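TetR-family transcriptional regulator (Pectobacterium atrosepticum, PDB 2HYT) probably binds regulatory DNA through an N-terminal helix-turn-helix domain and so acts as a transcription factor of the TetR family. Local coordinates at residues 65-68 / 69-73. Residues are numbered along the deposited sequence; the frame is centred on the assembly and turned at random. Where two conformers were deposited one is given.
Sequences EQID and AEMDE
Met71 N donates to Ile67 O at 2.9 Å, and Asp72 N reaches Asp68 O at the same 2.9 Å; Glu70 N to Gln66 O and Ala69 N to Glu65 O, each 3.1 Å, complete four successive i to i+4 bonds of a regular alpha-helix. Glu70 leans back over the preceding turn: its CG sits beside its own backbone N (chi1 -69°) and lies 3.4 Å from Gln66 O, and the extended chain beyond carries the carboxylate to the flank of the helix where Gln66 also projects. There Arg22 NH1 forms a salt bridge to Glu70 OE2; its hydrogen bond to Gln66 OE1 is made in one of two conformers and is less certain. On the inward flank, Ile67 CG2 meets the selenium of selenomethionine Met71 at 4.1 Å, while Met71 CG packs 3.3 Å from Ile67 O. Helix 56-81 runs here between the DNA-binding and C-terminal regions: Ile67 touches Arg22 of helix 7-28, the buried Ile67 also packs on Ile108 and the partly exposed Met71 on Ile105, both of helix 103-117, and Asp72, in one conformer, lies against His127 and Ser131 of helix 122-141.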
loop_
_atom_site.group_PDB
_atom_site.type_symbol
_atom_site.label_atom_id
_atom_site.label_comp_id
_atom_site.label_asym_id
_atom_site.label_seq_id
_atom_site.Cartn_x
_atom_site.Cartn_y
_atom_site.Cartn_z
ATOM N N GLU A 65 -13.386 -5.232 -7.896
ATOM C CA GLU A 65 -13.916 -6.250 -6.999
ATOM C C GLU A 65 -13.956 -7.633 -7.672
ATOM O O GLU A 65 -13.568 -8.639 -7.060
ATOM C CB GLU A 65 -15.284 -5.847 -6.483
ATOM C CG GLU A 65 -15.967 -6.901 -5.636
ATOM C CD GLU A 65 -17.336 -6.467 -5.140
ATOM O OE1 GLU A 65 -18.099 -5.825 -5.910
ATOM O OE2 GLU A 65 -17.671 -6.830 -3.994
ATOM N N GLN A 66 -14.413 -7.697 -8.930
ATOM C CA GLN A 66 -14.483 -8.970 -9.648
ATOM C C GLN A 66 -13.096 -9.516 -9.923
ATOM O O GLN A 66 -12.833 -10.693 -9.723
ATOM C CB GLN A 66 -15.151 -8.820 -10.995
ATOM C CG GLN A 66 -16.619 -8.959 -11.026
ATOM C CD GLN A 66 -17.094 -9.209 -12.444
ATOM O OE1 GLN A 66 -16.438 -8.813 -13.412
ATOM N NE2 GLN A 66 -18.202 -9.911 -12.579
ATOM N N ILE A 67 -12.228 -8.655 -10.416
ATOM C CA ILE A 67 -10.858 -9.036 -10.664
ATOM C C ILE A 67 -10.192 -9.550 -9.380
ATOM O O ILE A 67 -9.528 -10.591 -9.416
ATOM C CB ILE A 67 -10.037 -7.890 -11.259
ATOM C CG1 ILE A 67 -10.570 -7.525 -12.644
ATOM C CG2 ILE A 67 -8.584 -8.291 -11.394
ATOM C CD1 ILE A 67 -9.916 -6.247 -13.293
ATOM N N ASP A 68 -10.385 -8.866 -8.269
ATOM C CA ASP A 68 -9.811 -9.264 -6.977
ATOM C C ASP A 68 -10.243 -10.682 -6.607
ATOM O O ASP A 68 -9.423 -11.501 -6.163
ATOM C CB ASP A 68 -10.288 -8.318 -5.882
ATOM C CG ASP A 68 -9.543 -6.977 -5.867
ATOM O OD1 ASP A 68 -8.568 -6.790 -6.613
ATOM O OD2 ASP A 68 -9.979 -6.108 -5.082
ATOM N N ALA A 69 -11.536 -10.954 -6.764
ATOM C CA ALA A 69 -12.078 -12.277 -6.454
ATOM C C ALA A 69 -11.449 -13.368 -7.288
ATOM O O ALA A 69 -11.132 -14.444 -6.782
ATOM C CB ALA A 69 -13.620 -12.294 -6.573
ATOM N N GLU A 70 -11.260 -13.078 -8.574
ATOM C CA GLU A 70 -10.591 -13.993 -9.487
ATOM C C GLU A 70 -9.149 -14.232 -9.082
ATOM O O GLU A 70 -8.684 -15.364 -9.106
ATOM C CB GLU A 70 -10.675 -13.463 -10.906
ATOM C CG GLU A 70 -12.153 -13.529 -11.398
ATOM C CD GLU A 70 -12.385 -12.892 -12.752
ATOM O OE1 GLU A 70 -11.408 -12.621 -13.468
ATOM O OE2 GLU A 70 -13.562 -12.614 -13.088
HETATM N N MSE A 71 -8.453 -13.161 -8.735
HETATM C CA MSE A 71 -7.059 -13.278 -8.278
HETATM C C MSE A 71 -6.980 -14.159 -7.026
HETATM O O MSE A 71 -6.128 -15.057 -6.946
HETATM C CB MSE A 71 -6.468 -11.894 -8.031
HETATM C CG MSE A 71 -6.253 -11.147 -9.292
HETATM SE SE MSE A 71 -5.511 -9.359 -8.946
HETATM C CE MSE A 71 -3.871 -9.923 -8.032
ATOM N N ASP A 72 -7.869 -13.895 -6.076
ATOM C CA ASP A 72 -7.834 -14.620 -4.802
ATOM C C ASP A 72 -7.996 -16.113 -5.092
ATOM O O ASP A 72 -7.265 -16.938 -4.509
ATOM C CB ASP A 72 -8.895 -14.104 -3.821
ATOM C CG ASP A 72 -8.718 -14.669 -2.402
ATOM O OD1 ASP A 72 -9.047 -15.845 -2.175
ATOM O OD2 ASP A 72 -8.259 -13.930 -1.495
ATOM N N GLU A 73 -8.912 -16.457 -5.988
ATOM C CA GLU A 73 -9.176 -17.861 -6.340
ATOM C C GLU A 73 -7.945 -18.519 -6.946
ATOM O O GLU A 73 -7.575 -19.641 -6.579
ATOM C CB GLU A 73 -10.331 -17.929 -7.344
ATOM C CG GLU A 73 -10.714 -19.328 -7.732
ATOM C CD GLU A 73 -12.044 -19.368 -8.490
ATOM O OE1 GLU A 73 -12.919 -18.520 -8.198
ATOM O OE2 GLU A 73 -12.204 -20.263 -9.350
#